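Side-chain contacts in 4-alpha-glucanotransferase (Aquifex aeolicus, PDB 1TZ7), which belongs to the 4-alpha-glucanotransferase family, the amylomaltases or disproportionating enzymes, and is built around an eight-stranded beta/alpha barrel: residues W239-L244 with F286-R291; M229-S234 with E243-D248; R309-Y314 with K335-K340; H295-K298 with F302-L305. All blocks are in the same frame, centred on the assembly; numbering follows the deposited sequence.

In the fold
The four contacts lie along the chain that runs from barrel strand 222-227 through its neighbour 302-305 to helix 334-344. Interaction 2 opens first along the chain, in the loop after strand 222-227, and shares Glu243 and Leu244 with interaction 1, whose centre lies about 10 Å away. Interactions 1 and 4 use successive parts of helix 287-297, their centres about 16 Å apart; interaction 4 carries the chain into strand 302-305, and interaction 3 follows. Trp289 and Phe286 of interaction 1 touch Phe311 and Leu337 of interaction 3, while Leu305, on the strand segment of interaction 4, touches both Phe311 and Phe338. Local contacts thus merge into continuous packing between barrel, loops and helices.

Interaction 1. Residues W239-L244 with F286-R291; sequences WTNPEL and FRWWIR
One face of the Trp288 indole receives a methyl group from Leu244, while the carboxamide of Asn241 approaches the same ring obliquely. Leu244 CD2 stands 3.9 Å from the centroid of the five-membered ring, 29° off its normal, a CH-pi contact over the face. The same methyl is 3.5 Å from both CG and CB of Trp288, so it covers the root of the indole rather than its far end. Asn241 OD1 comes within 3.6 Å of Trp288 NE1 without forming a hydrogen bond, and the amide plane is inclined by 62° to the indole. Within the helical segment, Trp289 CD1 lies in plane at the edge of the Trp288 ring, and Trp288 CZ3 in turn sits over one face of Trp289, toward its rim. A chi1 of -177° places CG of Trp288 anti to the backbone N and swings the indole out to meet Leu244. The backbone of Leu244 closes a turn, its N bonded to Asn241 O at 3.0 Å, just beyond the end of helix 236-240. Leu244 also rests on Glu280 of helix 278-283 and Trp288 on the loop at Leu83, so the contact joins the chain leaving helix 236-240 to the first turn of helix 287-297.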
loop_
_atom_site.group_PDB
_atom_site.type_symbol
_atom_site.label_atom_id
_atom_site.label_comp_id
_atom_site.label_asym_id
_atom_site.label_seq_id
_atom_site.Cartn_x
_atom_site.Cartn_y
_atom_site.Cartn_z
ATOM N N TRP A 239 12.981 -7.032 14.093
ATOM C CA TRP A 239 13.258 -8.055 15.097
ATOM C C TRP A 239 14.023 -9.252 14.497
ATOM O O TRP A 239 14.996 -9.723 15.080
ATOM C CB TRP A 239 11.947 -8.535 15.723
ATOM C CG TRP A 239 12.120 -9.582 16.777
ATOM C CD1 TRP A 239 12.953 -9.529 17.855
ATOM C CD2 TRP A 239 11.441 -10.838 16.858
ATOM N NE1 TRP A 239 12.836 -10.677 18.602
ATOM C CE2 TRP A 239 11.912 -11.499 18.011
ATOM C CE3 TRP A 239 10.475 -11.481 16.066
ATOM C CZ2 TRP A 239 11.454 -12.764 18.392
ATOM C CZ3 TRP A 239 10.024 -12.734 16.449
ATOM C CH2 TRP A 239 10.516 -13.361 17.602
ATOM N N THR A 240 13.578 -9.730 13.331
ATOM C CA THR A 240 14.155 -10.952 12.729
ATOM C C THR A 240 15.461 -10.673 12.000
ATOM O O THR A 240 16.313 -11.542 11.907
ATOM C CB THR A 240 13.156 -11.632 11.750
ATOM O OG1 THR A 240 12.352 -10.651 11.090
ATOM C CG2 THR A 240 12.168 -12.483 12.490
ATOM N N ASN A 241 15.610 -9.460 11.479
ATOM C CA ASN A 241 16.786 -9.113 10.686
ATOM C C ASN A 241 17.428 -7.791 11.128
ATOM O O ASN A 241 17.526 -6.857 10.344
ATOM C CB ASN A 241 16.415 -9.031 9.209
ATOM C CG ASN A 241 15.671 -10.256 8.725
ATOM O OD1 ASN A 241 14.453 -10.228 8.544
ATOM N ND2 ASN A 241 16.395 -11.336 8.517
ATOM N N PRO A 242 17.878 -7.723 12.378
ATOM C CA PRO A 242 18.443 -6.480 12.924
ATOM C C PRO A 242 19.680 -6.001 12.151
ATOM O O PRO A 242 19.856 -4.802 11.959
ATOM C CB PRO A 242 18.814 -6.862 14.369
ATOM C CG PRO A 242 18.876 -8.353 14.377
ATOM C CD PRO A 242 17.895 -8.818 13.361
ATOM N N GLU A 243 20.515 -6.941 11.714
ATOM C CA GLU A 243 21.728 -6.618 10.952
ATOM C C GLU A 243 21.424 -5.908 9.613
ATOM O O GLU A 243 22.294 -5.268 9.036
ATOM C CB GLU A 243 22.552 -7.893 10.696
ATOM C CG GLU A 243 22.010 -8.787 9.577
ATOM C CD GLU A 243 20.799 -9.605 10.005
ATOM O OE1 GLU A 243 19.723 -9.026 10.169
ATOM O OE2 GLU A 243 20.933 -10.826 10.175
ATOM N N LEU A 244 20.187 -6.030 9.139
ATOM C CA LEU A 244 19.768 -5.383 7.886
ATOM C C LEU A 244 19.423 -3.889 8.095
ATOM O O LEU A 244 19.075 -3.184 7.141
ATOM C CB LEU A 244 18.556 -6.126 7.288
ATOM C CG LEU A 244 18.828 -7.107 6.124
ATOM C CD1 LEU A 244 20.152 -7.816 6.263
ATOM C CD2 LEU A 244 17.700 -8.103 5.997
ATOM N N PHE A 286 21.149 -9.490 -1.410
ATOM C CA PHE A 286 19.819 -8.865 -1.478
ATOM C C PHE A 286 18.683 -9.880 -1.314
ATOM O O PHE A 286 17.608 -9.697 -1.867
ATOM C CB PHE A 286 19.639 -8.098 -2.808
ATOM C CG PHE A 286 20.647 -7.014 -3.024
ATOM C CD1 PHE A 286 21.661 -7.165 -3.967
ATOM C CD2 PHE A 286 20.590 -5.840 -2.288
ATOM C CE1 PHE A 286 22.599 -6.164 -4.166
ATOM C CE2 PHE A 286 21.527 -4.837 -2.484
ATOM C CZ PHE A 286 22.531 -4.997 -3.424
ATOM N N ARG A 287 18.918 -10.941 -0.551
ATOM C CA ARG A 287 17.959 -12.051 -0.506
ATOM C C ARG A 287 16.693 -11.710 0.298
ATOM O O ARG A 287 15.642 -12.277 0.061
ATOM C CB ARG A 287 18.615 -13.342 0.014
ATOM C CG ARG A 287 19.115 -13.297 1.489
ATOM C CD ARG A 287 19.847 -14.606 1.949
ATOM N NE ARG A 287 20.722 -15.055 0.942
ATOM C CZ ARG A 287 22.048 -14.929 0.875
ATOM N NH1 ARG A 287 22.822 -14.457 1.861
ATOM N NH2 ARG A 287 22.602 -15.381 -0.208
ATOM N N TRP A 288 16.804 -10.768 1.232
ATOM C CA TRP A 288 15.633 -10.280 1.967
ATOM C C TRP A 288 14.697 -9.517 1.033
ATOM O O TRP A 288 13.486 -9.715 1.060
ATOM C CB TRP A 288 16.064 -9.380 3.124
ATOM C CG TRP A 288 14.928 -8.897 3.966
ATOM C CD1 TRP A 288 14.262 -9.600 4.924
ATOM C CD2 TRP A 288 14.327 -7.597 3.934
ATOM N NE1 TRP A 288 13.281 -8.820 5.490
ATOM C CE2 TRP A 288 13.299 -7.585 4.900
ATOM C CE3 TRP A 288 14.552 -6.435 3.183
ATOM C CZ2 TRP A 288 12.500 -6.460 5.136
ATOM C CZ3 TRP A 288 13.756 -5.321 3.420
ATOM C CH2 TRP A 288 12.746 -5.344 4.389
ATOM N N TRP A 289 15.268 -8.654 0.200
ATOM C CA TRP A 289 14.483 -7.903 -0.773
ATOM C C TRP A 289 13.878 -8.830 -1.829
ATOM O O TRP A 289 12.747 -8.635 -2.258
ATOM C CB TRP A 289 15.343 -6.820 -1.441
ATOM C CG TRP A 289 15.226 -5.502 -0.762
ATOM C CD1 TRP A 289 16.149 -4.913 0.055
ATOM C CD2 TRP A 289 14.113 -4.608 -0.819
ATOM N NE1 TRP A 289 15.678 -3.701 0.503
ATOM C CE2 TRP A 289 14.429 -3.490 -0.021
ATOM C CE3 TRP A 289 12.874 -4.631 -1.475
ATOM C CZ2 TRP A 289 13.554 -2.415 0.142
ATOM C CZ3 TRP A 289 12.007 -3.559 -1.309
ATOM C CH2 TRP A 289 12.353 -2.471 -0.512
ATOM N N ILE A 290 14.636 -9.837 -2.234
ATOM C CA ILE A 290 14.131 -10.846 -3.155
ATOM C C ILE A 290 12.928 -11.578 -2.551
ATOM O O ILE A 290 11.933 -11.802 -3.226
ATOM C CB ILE A 290 15.246 -11.850 -3.510
ATOM C CG1 ILE A 290 16.250 -11.197 -4.461
ATOM C CG2 ILE A 290 14.647 -13.128 -4.145
ATOM C CD1 ILE A 290 17.578 -11.906 -4.525
ATOM N N ARG A 291 13.032 -11.943 -1.275
ATOM C CA ARG A 291 11.933 -12.618 -0.583
ATOM C C ARG A 291 10.698 -11.712 -0.471
ATOM O O ARG A 291 9.571 -12.183 -0.573
ATOM C CB ARG A 291 12.377 -13.091 0.808
ATOM C CG ARG A 291 13.197 -14.393 0.788
ATOM C CD ARG A 291 13.105 -15.206 2.071
ATOM N NE ARG A 291 13.490 -14.424 3.248
ATOM C CZ ARG A 291 14.751 -14.190 3.624
ATOM N NH1 ARG A 291 14.994 -13.465 4.708
ATOM N NH2 ARG A 291 15.769 -14.681 2.918
#

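Interaction 2. Residues M229-S234 with E243-D248; sequences MYPSYS and ELFKLD
Pro231 reaches Phe245 with the outer part of its ring, the two side chains coming from opposite directions. Its CG is 3.5 Å from both CE2 and CZ of Phe245, astride one bond of the phenyl ring, and Pro231 CD follows at 3.8 Å from Phe245 CE2. The approach is oblique to the ring. A chi1 of -56° keeps CG of Phe245 beside its backbone N and sends CE2 and CZ toward the proline. Val238 of helix 236-240 touches both residues, filling out the apolar cluster. Two residues further on, Tyr233 makes a looser contact, its CE2 lying 4.4 Å from Leu247 CD2, again obliquely. With chi1 at 178° the tyrosine side chain extends away from its backbone N, and its hydroxyl is hydrogen-bonded to the carbonyl of Leu251. Between the two apolar residues of the second segment, Lys246 centres an inverse gamma turn, closed by a weak bond of 3.1 Å from Leu247 N to Phe245 O. Lys246 itself leads elsewhere, to a salt bridge with Glu316. The arrangement is that of a long excursion following a strand of a beta/alpha barrel: the chain leaves strand 222-227, passes through helix 236-240, and packs back on itself.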
loop_
_atom_site.group_PDB
_atom_site.type_symbol
_atom_site.label_atom_id
_atom_site.label_comp_id
_atom_site.label_asym_id
_atom_site.label_seq_id
_atom_site.Cartn_x
_atom_site.Cartn_y
_atom_site.Cartn_z
ATOM N N MET A 229 8.858 1.459 1.446
ATOM C CA MET A 229 10.313 1.381 1.431
ATOM C C MET A 229 10.806 0.686 2.693
ATOM O O MET A 229 11.661 -0.193 2.635
ATOM C CB MET A 229 10.917 2.777 1.338
ATOM C CG MET A 229 12.443 2.836 1.559
ATOM S SD MET A 229 13.397 1.819 0.393
ATOM C CE MET A 229 13.212 2.760 -1.108
ATOM N N TYR A 230 10.240 1.092 3.829
ATOM C CA TYR A 230 10.776 0.764 5.153
ATOM C C TYR A 230 9.702 0.070 5.993
ATOM O O TYR A 230 8.519 0.384 5.873
ATOM C CB TYR A 230 11.179 2.045 5.887
ATOM C CG TYR A 230 12.396 2.762 5.340
ATOM C CD1 TYR A 230 12.303 4.076 4.879
ATOM C CD2 TYR A 230 13.638 2.147 5.314
ATOM C CE1 TYR A 230 13.413 4.746 4.392
ATOM C CE2 TYR A 230 14.754 2.807 4.828
ATOM C CZ TYR A 230 14.635 4.110 4.370
ATOM O OH TYR A 230 15.738 4.768 3.891
ATOM N N PRO A 231 10.116 -0.843 6.869
ATOM C CA PRO A 231 9.256 -1.301 7.960
ATOM C C PRO A 231 9.275 -0.302 9.095
ATOM O O PRO A 231 10.150 0.568 9.120
ATOM C CB PRO A 231 9.919 -2.604 8.397
ATOM C CG PRO A 231 11.366 -2.389 8.128
ATOM C CD PRO A 231 11.439 -1.490 6.902
ATOM N N SER A 232 8.338 -0.416 10.024
ATOM C CA SER A 232 8.427 0.329 11.276
ATOM C C SER A 232 9.477 -0.318 12.181
ATOM O O SER A 232 9.775 -1.505 12.047
ATOM C CB SER A 232 7.068 0.368 11.981
ATOM O OG SER A 232 6.656 -0.929 12.370
ATOM N N TYR A 233 10.039 0.463 13.093
ATOM C CA TYR A 233 10.988 -0.067 14.062
ATOM C C TYR A 233 10.329 -1.153 14.897
ATOM O O TYR A 233 10.958 -2.156 15.239
ATOM C CB TYR A 233 11.510 1.042 14.974
ATOM C CG TYR A 233 12.467 0.548 16.029
ATOM C CD1 TYR A 233 12.193 0.716 17.381
ATOM C CD2 TYR A 233 13.645 -0.098 15.676
ATOM C CE1 TYR A 233 13.069 0.258 18.352
ATOM C CE2 TYR A 233 14.526 -0.559 16.637
ATOM C CZ TYR A 233 14.234 -0.379 17.972
ATOM O OH TYR A 233 15.104 -0.834 18.922
ATOM N N SER A 234 9.053 -0.944 15.222
ATOM C CA SER A 234 8.264 -1.925 15.961
ATOM C C SER A 234 7.621 -2.927 15.005
ATOM O O SER A 234 6.400 -2.900 14.778
ATOM C CB SER A 234 7.178 -1.220 16.773
ATOM O OG SER A 234 7.748 -0.303 17.693
ATOM N N GLU A 243 20.515 -6.941 11.714
ATOM C CA GLU A 243 21.728 -6.618 10.952
ATOM C C GLU A 243 21.424 -5.908 9.613
ATOM O O GLU A 243 22.294 -5.268 9.036
ATOM C CB GLU A 243 22.552 -7.893 10.696
ATOM C CG GLU A 243 22.010 -8.787 9.577
ATOM C CD GLU A 243 20.799 -9.605 10.005
ATOM O OE1 GLU A 243 19.723 -9.026 10.169
ATOM O OE2 GLU A 243 20.933 -10.826 10.175
ATOM N N LEU A 244 20.187 -6.030 9.139
ATOM C CA LEU A 244 19.768 -5.383 7.886
ATOM C C LEU A 244 19.423 -3.889 8.095
ATOM O O LEU A 244 19.075 -3.184 7.141
ATOM C CB LEU A 244 18.556 -6.126 7.288
ATOM C CG LEU A 244 18.828 -7.107 6.124
ATOM C CD1 LEU A 244 20.152 -7.816 6.263
ATOM C CD2 LEU A 244 17.700 -8.103 5.997
ATOM N N PHE A 245 19.527 -3.423 9.336
ATOM C CA PHE A 245 19.238 -2.026 9.672
ATOM C C PHE A 245 20.390 -1.414 10.460
ATOM O O PHE A 245 21.223 -2.134 11.014
ATOM C CB PHE A 245 17.945 -1.936 10.481
ATOM C CG PHE A 245 16.777 -2.558 9.804
ATOM C CD1 PHE A 245 16.545 -3.923 9.907
ATOM C CD2 PHE A 245 15.907 -1.789 9.042
ATOM C CE1 PHE A 245 15.460 -4.510 9.267
ATOM C CE2 PHE A 245 14.822 -2.372 8.401
ATOM C CZ PHE A 245 14.600 -3.733 8.515
ATOM N N LYS A 246 20.437 -0.083 10.507
ATOM C CA LYS A 246 21.513 0.615 11.204
ATOM C C LYS A 246 21.161 0.782 12.672
ATOM O O LYS A 246 20.590 1.789 13.073
ATOM C CB LYS A 246 21.787 1.974 10.554
ATOM C CG LYS A 246 22.467 1.871 9.184
ATOM C CD LYS A 246 23.080 3.194 8.748
ATOM C CE LYS A 246 23.915 3.025 7.484
ATOM N NZ LYS A 246 24.287 4.328 6.878
ATOM N N LEU A 247 21.502 -0.232 13.466
ATOM C CA LEU A 247 21.256 -0.216 14.901
ATOM C C LEU A 247 22.577 -0.284 15.657
ATOM O O LEU A 247 23.596 -0.702 15.109
ATOM C CB LEU A 247 20.372 -1.403 15.303
ATOM C CG LEU A 247 19.178 -1.718 14.393
ATOM C CD1 LEU A 247 18.444 -2.965 14.887
ATOM C CD2 LEU A 247 18.224 -0.531 14.310
ATOM N N ASP A 248 22.553 0.125 16.922
ATOM C CA ASP A 248 23.735 0.064 17.773
ATOM C C ASP A 248 23.790 -1.280 18.522
ATOM O O ASP A 248 23.084 -2.223 18.166
ATOM C CB ASP A 248 23.743 1.244 18.767
ATOM C CG ASP A 248 22.559 1.220 19.721
ATOM O OD1 ASP A 248 22.268 2.269 20.334
ATOM O OD2 ASP A 248 21.864 0.205 19.920
#

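Interaction 3. Residues R309-Y314 with K335-K340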
loop_
_atom_site.group_PDB
_atom_site.type_symbol
_atom_site.label_atom_id
_atom_site.label_comp_id
_atom_site.label_asym_id
_atom_site.label_seq_id
_atom_site.Cartn_x
_atom_site.Cartn_y
_atom_site.Cartn_z
ATOM N N ARG A 309 13.174 6.701 -5.045
ATOM C CA ARG A 309 14.429 7.453 -5.083
ATOM C C ARG A 309 15.394 7.005 -3.966
ATOM O O ARG A 309 16.603 7.209 -4.062
ATOM C CB ARG A 309 14.156 8.960 -4.980
ATOM C CG ARG A 309 13.806 9.447 -3.569
ATOM C CD ARG A 309 14.977 10.043 -2.812
ATOM N NE ARG A 309 15.573 11.186 -3.519
ATOM C CZ ARG A 309 16.808 11.194 -4.047
ATOM N NH1 ARG A 309 17.252 12.273 -4.671
ATOM N NH2 ARG A 309 17.592 10.124 -3.954
ATOM N N GLY A 310 14.844 6.394 -2.916
ATOM C CA GLY A 310 15.649 5.856 -1.827
ATOM C C GLY A 310 16.606 4.734 -2.241
ATOM O O GLY A 310 17.558 4.437 -1.526
ATOM N N PHE A 311 16.346 4.108 -3.389
ATOM C CA PHE A 311 17.221 3.048 -3.900
ATOM C C PHE A 311 18.486 3.637 -4.539
ATOM O O PHE A 311 19.490 2.949 -4.690
ATOM C CB PHE A 311 16.474 2.179 -4.913
ATOM C CG PHE A 311 15.344 1.372 -4.312
ATOM C CD1 PHE A 311 14.039 1.546 -4.752
ATOM C CD2 PHE A 311 15.591 0.439 -3.311
ATOM C CE1 PHE A 311 13.000 0.807 -4.202
ATOM C CE2 PHE A 311 14.552 -0.298 -2.760
ATOM C CZ PHE A 311 13.255 -0.112 -3.211
ATOM N N GLU A 312 18.424 4.916 -4.904
ATOM C CA GLU A 312 19.609 5.645 -5.372
ATOM C C GLU A 312 20.325 6.322 -4.208
ATOM O O GLU A 312 21.537 6.217 -4.072
ATOM C CB GLU A 312 19.206 6.696 -6.418
ATOM C CG GLU A 312 20.388 7.344 -7.139
ATOM C CD GLU A 312 20.958 8.542 -6.385
ATOM O OE1 GLU A 312 22.196 8.740 -6.418
ATOM O OE2 GLU A 312 20.171 9.281 -5.759
ATOM N N ALA A 313 19.563 7.030 -3.382
ATOM C CA ALA A 313 20.094 7.654 -2.169
ATOM C C ALA A 313 18.953 7.963 -1.200
ATOM O O ALA A 313 17.857 8.324 -1.619
ATOM C CB ALA A 313 20.857 8.935 -2.518
ATOM N N TYR A 314 19.219 7.818 0.094
ATOM C CA TYR A 314 18.188 8.011 1.109
ATOM C C TYR A 314 18.618 9.024 2.163
ATOM O O TYR A 314 19.806 9.168 2.461
ATOM C CB TYR A 314 17.832 6.676 1.773
ATOM C CG TYR A 314 18.947 6.072 2.593
ATOM C CD1 TYR A 314 19.023 6.288 3.963
ATOM C CD2 TYR A 314 19.923 5.272 1.996
ATOM C CE1 TYR A 314 20.038 5.733 4.719
ATOM C CE2 TYR A 314 20.943 4.713 2.743
ATOM C CZ TYR A 314 20.997 4.947 4.107
ATOM O OH TYR A 314 22.007 4.396 4.859
ATOM N N LYS A 335 21.627 0.182 -8.401
ATOM C CA LYS A 335 22.042 -0.463 -9.646
ATOM C C LYS A 335 22.269 -1.966 -9.437
ATOM O O LYS A 335 21.816 -2.786 -10.227
ATOM C CB LYS A 335 23.318 0.190 -10.194
ATOM C CG LYS A 335 23.059 1.359 -11.169
ATOM C CD LYS A 335 23.421 2.714 -10.550
ATOM C CE LYS A 335 24.897 3.037 -10.730
ATOM N NZ LYS A 335 25.174 3.625 -12.069
ATOM N N THR A 336 22.967 -2.314 -8.360
ATOM C CA THR A 336 23.257 -3.718 -8.053
ATOM C C THR A 336 21.997 -4.469 -7.632
ATOM O O THR A 336 21.806 -5.624 -8.000
ATOM C CB THR A 336 24.336 -3.826 -6.938
ATOM O OG1 THR A 336 24.523 -2.560 -6.305
ATOM C CG2 THR A 336 25.689 -4.136 -7.526
ATOM N N LEU A 337 21.139 -3.803 -6.863
ATOM C CA LEU A 337 19.915 -4.422 -6.363
ATOM C C LEU A 337 18.976 -4.779 -7.498
ATOM O O LEU A 337 18.432 -5.874 -7.543
ATOM C CB LEU A 337 19.196 -3.481 -5.386
ATOM C CG LEU A 337 17.743 -3.853 -5.054
ATOM C CD1 LEU A 337 17.686 -5.164 -4.313
ATOM C CD2 LEU A 337 17.072 -2.752 -4.248
ATOM N N PHE A 338 18.769 -3.847 -8.410
ATOM C CA PHE A 338 17.759 -4.030 -9.427
ATOM C C PHE A 338 18.258 -4.925 -10.568
ATOM O O PHE A 338 17.466 -5.574 -11.229
ATOM C CB PHE A 338 17.261 -2.686 -9.948
ATOM C CG PHE A 338 16.189 -2.077 -9.090
ATOM C CD1 PHE A 338 16.476 -1.021 -8.242
ATOM C CD2 PHE A 338 14.898 -2.576 -9.114
ATOM C CE1 PHE A 338 15.488 -0.471 -7.445
ATOM C CE2 PHE A 338 13.916 -2.029 -8.321
ATOM C CZ PHE A 338 14.211 -0.978 -7.487
ATOM N N LYS A 339 19.574 -4.968 -10.773
ATOM C CA LYS A 339 20.168 -5.931 -11.710
ATOM C C LYS A 339 19.836 -7.359 -11.277
ATOM O O LYS A 339 19.479 -8.203 -12.102
ATOM C CB LYS A 339 21.687 -5.751 -11.789
ATOM C CG LYS A 339 22.366 -6.643 -12.858
ATOM C CD LYS A 339 23.793 -6.188 -13.160
ATOM C CE LYS A 339 24.341 -6.831 -14.448
ATOM N NZ LYS A 339 23.600 -8.057 -14.836
ATOM N N LYS A 340 19.946 -7.619 -9.978
ATOM C CA LYS A 340 19.623 -8.932 -9.436
ATOM C C LYS A 340 18.115 -9.181 -9.425
ATOM O O LYS A 340 17.667 -10.268 -9.763
ATOM C CB LYS A 340 20.185 -9.088 -8.023
ATOM C CG LYS A 340 20.894 -10.407 -7.791
ATOM C CD LYS A 340 20.475 -11.042 -6.495
ATOM C CE LYS A 340 21.025 -12.450 -6.362
ATOM N NZ LYS A 340 21.759 -12.643 -5.093
#
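Phe311 ends a short 3-10 segment between barrel strand 302-305 and strand 313-318 of the antiparallel sheet, and there it meets Leu337 and Phe338, consecutive residues of helix 334-344. The two phenyl rings form a T-shaped pair, the edge of Phe338 directed at the face of Phe311, with planes at 89° and centroids 5.1 Å apart. Phe338 CZ lies above the Phe311 plane, offset toward the rim, and Phe338 CE1 comes to 3.6 Å from Phe311 CG. Phe311 CB falls in the plane of the Phe338 ring, so the edge meets the base of the Phe311 side chain as well. Leu337 takes the other ortho side: its CD2 is 3.6 Å from Phe311 CD2, approaching obliquely. Chi1 of 166° turns the leucine branch away from its own backbone N and toward that ring. Leu305 of the barrel strand touches both phenylalanines. Arg309 ties the 3-10 segment to the residues after it: its NH2 bonds to Ala313 O at 3.0 Å and forms a salt bridge of 3.3 Å with Glu312 OE2. The contact across the two segments is wholly apolar and buried, so its attraction should come from dispersion, supplemented by the weakly positive hydrogens of the Phe338 edge facing the electron-rich face of Phe311.

Interaction 4. Residues H295-K298 with F302-L305; sequences HNLK and FLRL
The passage from a helix into a parallel barrel strand, a recurrent step of the beta/alpha barrel, here sets Asn296 and Leu297 in the last part of helix 287-297 against Leu303 of strand 302-305. The backbones stay close, with CA atoms 7.5 Å apart for Asn296 with Leu303 and likewise for Leu297 with Phe302. Leu303 divides its two methyls between Asn296 and Leu297. Its CD2 packs on the aliphatic part of the asparagine, 3.6 Å from Asn296 CB, and its CD1 lies 4.3 Å from Leu297 CG, a looser touch. Chi1 of -50° sets CG of Leu303 anti to its own carbonyl carbon, toward the helix, from where CD1 and CD2 reach Leu297 and Asn296. The amide of Asn296 takes no part in that packing: its ND2 turns back to the carbonyl of Arg292, so the amide nitrogen is bonded within its own helix, and CB is the atom that meets the leucine. Strand 302-305 runs between 222-227 and 350-352; Leu227 of the first touches both Asn296 and Leu303, and the backbone of Leu303 bonds to Ile351 of the second, while Leu297 reaches Phe345 and Pro349 in the loop leading to it.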
loop_
_atom_site.group_PDB
_atom_site.type_symbol
_atom_site.label_atom_id
_atom_site.label_comp_id
_atom_site.label_asym_id
_atom_site.label_seq_id
_atom_site.Cartn_x
_atom_site.Cartn_y
_atom_site.Cartn_z
ATOM N N HIS A 295 7.217 -12.807 -2.242
ATOM C CA HIS A 295 6.031 -12.859 -1.379
ATOM C C HIS A 295 4.900 -12.011 -1.944
ATOM O O HIS A 295 3.768 -12.468 -2.069
ATOM C CB HIS A 295 6.384 -12.373 0.024
ATOM C CG HIS A 295 5.199 -12.228 0.933
ATOM N ND1 HIS A 295 4.662 -13.289 1.630
ATOM C CD2 HIS A 295 4.456 -11.146 1.264
ATOM C CE1 HIS A 295 3.638 -12.867 2.349
ATOM N NE2 HIS A 295 3.493 -11.570 2.145
ATOM N N ASN A 296 5.213 -10.777 -2.285
ATOM C CA ASN A 296 4.204 -9.838 -2.749
ATOM C C ASN A 296 3.629 -10.221 -4.131
ATOM O O ASN A 296 2.498 -9.868 -4.454
ATOM C CB ASN A 296 4.779 -8.419 -2.781
ATOM C CG ASN A 296 4.743 -7.734 -1.401
ATOM O OD1 ASN A 296 3.716 -7.202 -0.990
ATOM N ND2 ASN A 296 5.872 -7.751 -0.700
ATOM N N LEU A 297 4.409 -10.958 -4.928
ATOM C CA LEU A 297 3.924 -11.452 -6.230
ATOM C C LEU A 297 2.921 -12.615 -6.077
ATOM O O LEU A 297 2.248 -12.978 -7.035
ATOM C CB LEU A 297 5.100 -11.894 -7.119
ATOM C CG LEU A 297 5.899 -10.771 -7.805
ATOM C CD1 LEU A 297 7.078 -11.362 -8.583
ATOM C CD2 LEU A 297 5.009 -9.943 -8.731
ATOM N N LYS A 298 2.832 -13.194 -4.872
ATOM C CA LYS A 298 1.722 -14.116 -4.539
ATOM C C LYS A 298 0.390 -13.365 -4.523
ATOM O O LYS A 298 -0.669 -13.942 -4.799
ATOM C CB LYS A 298 1.944 -14.768 -3.170
ATOM C CG LYS A 298 3.125 -15.711 -3.097
ATOM C CD LYS A 298 3.281 -16.282 -1.668
ATOM C CE LYS A 298 4.364 -17.362 -1.596
ATOM N NZ LYS A 298 3.848 -18.697 -1.999
ATOM N N PHE A 302 1.631 -6.228 -10.107
ATOM C CA PHE A 302 2.615 -5.161 -10.104
ATOM C C PHE A 302 2.908 -4.672 -8.688
ATOM O O PHE A 302 2.027 -4.658 -7.819
ATOM C CB PHE A 302 2.138 -3.998 -10.978
ATOM C CG PHE A 302 2.030 -4.348 -12.451
ATOM C CD1 PHE A 302 3.141 -4.271 -13.280
ATOM C CD2 PHE A 302 0.821 -4.752 -12.995
ATOM C CE1 PHE A 302 3.047 -4.594 -14.636
ATOM C CE2 PHE A 302 0.720 -5.077 -14.348
ATOM C CZ PHE A 302 1.840 -4.994 -15.166
ATOM N N LEU A 303 4.149 -4.272 -8.464
ATOM C CA LEU A 303 4.580 -3.780 -7.178
ATOM C C LEU A 303 5.023 -2.343 -7.306
ATOM O O LEU A 303 6.054 -2.053 -7.911
ATOM C CB LEU A 303 5.737 -4.631 -6.647
ATOM C CG LEU A 303 5.510 -6.137 -6.670
ATOM C CD1 LEU A 303 6.744 -6.867 -6.160
ATOM C CD2 LEU A 303 4.286 -6.509 -5.852
ATOM N N ARG A 304 4.235 -1.438 -6.742
ATOM C CA ARG A 304 4.593 -0.033 -6.700
ATOM C C ARG A 304 5.625 0.200 -5.615
ATOM O O ARG A 304 5.384 -0.093 -4.445
ATOM C CB ARG A 304 3.353 0.825 -6.439
ATOM C CG ARG A 304 3.501 2.268 -6.889
ATOM C CD ARG A 304 2.440 3.198 -6.335
ATOM N NE ARG A 304 2.873 3.841 -5.097
ATOM C CZ ARG A 304 2.248 4.862 -4.523
ATOM N NH1 ARG A 304 2.722 5.378 -3.394
ATOM N NH2 ARG A 304 1.147 5.372 -5.073
ATOM N N LEU A 305 6.782 0.722 -6.009
ATOM C CA LEU A 305 7.891 0.895 -5.091
ATOM C C LEU A 305 7.842 2.272 -4.448
ATOM O O LEU A 305 8.287 3.278 -5.032
ATOM C CB LEU A 305 9.217 0.682 -5.813
ATOM C CG LEU A 305 9.404 -0.721 -6.426
ATOM C CD1 LEU A 305 10.682 -0.783 -7.224
ATOM C CD2 LEU A 305 9.397 -1.809 -5.333
#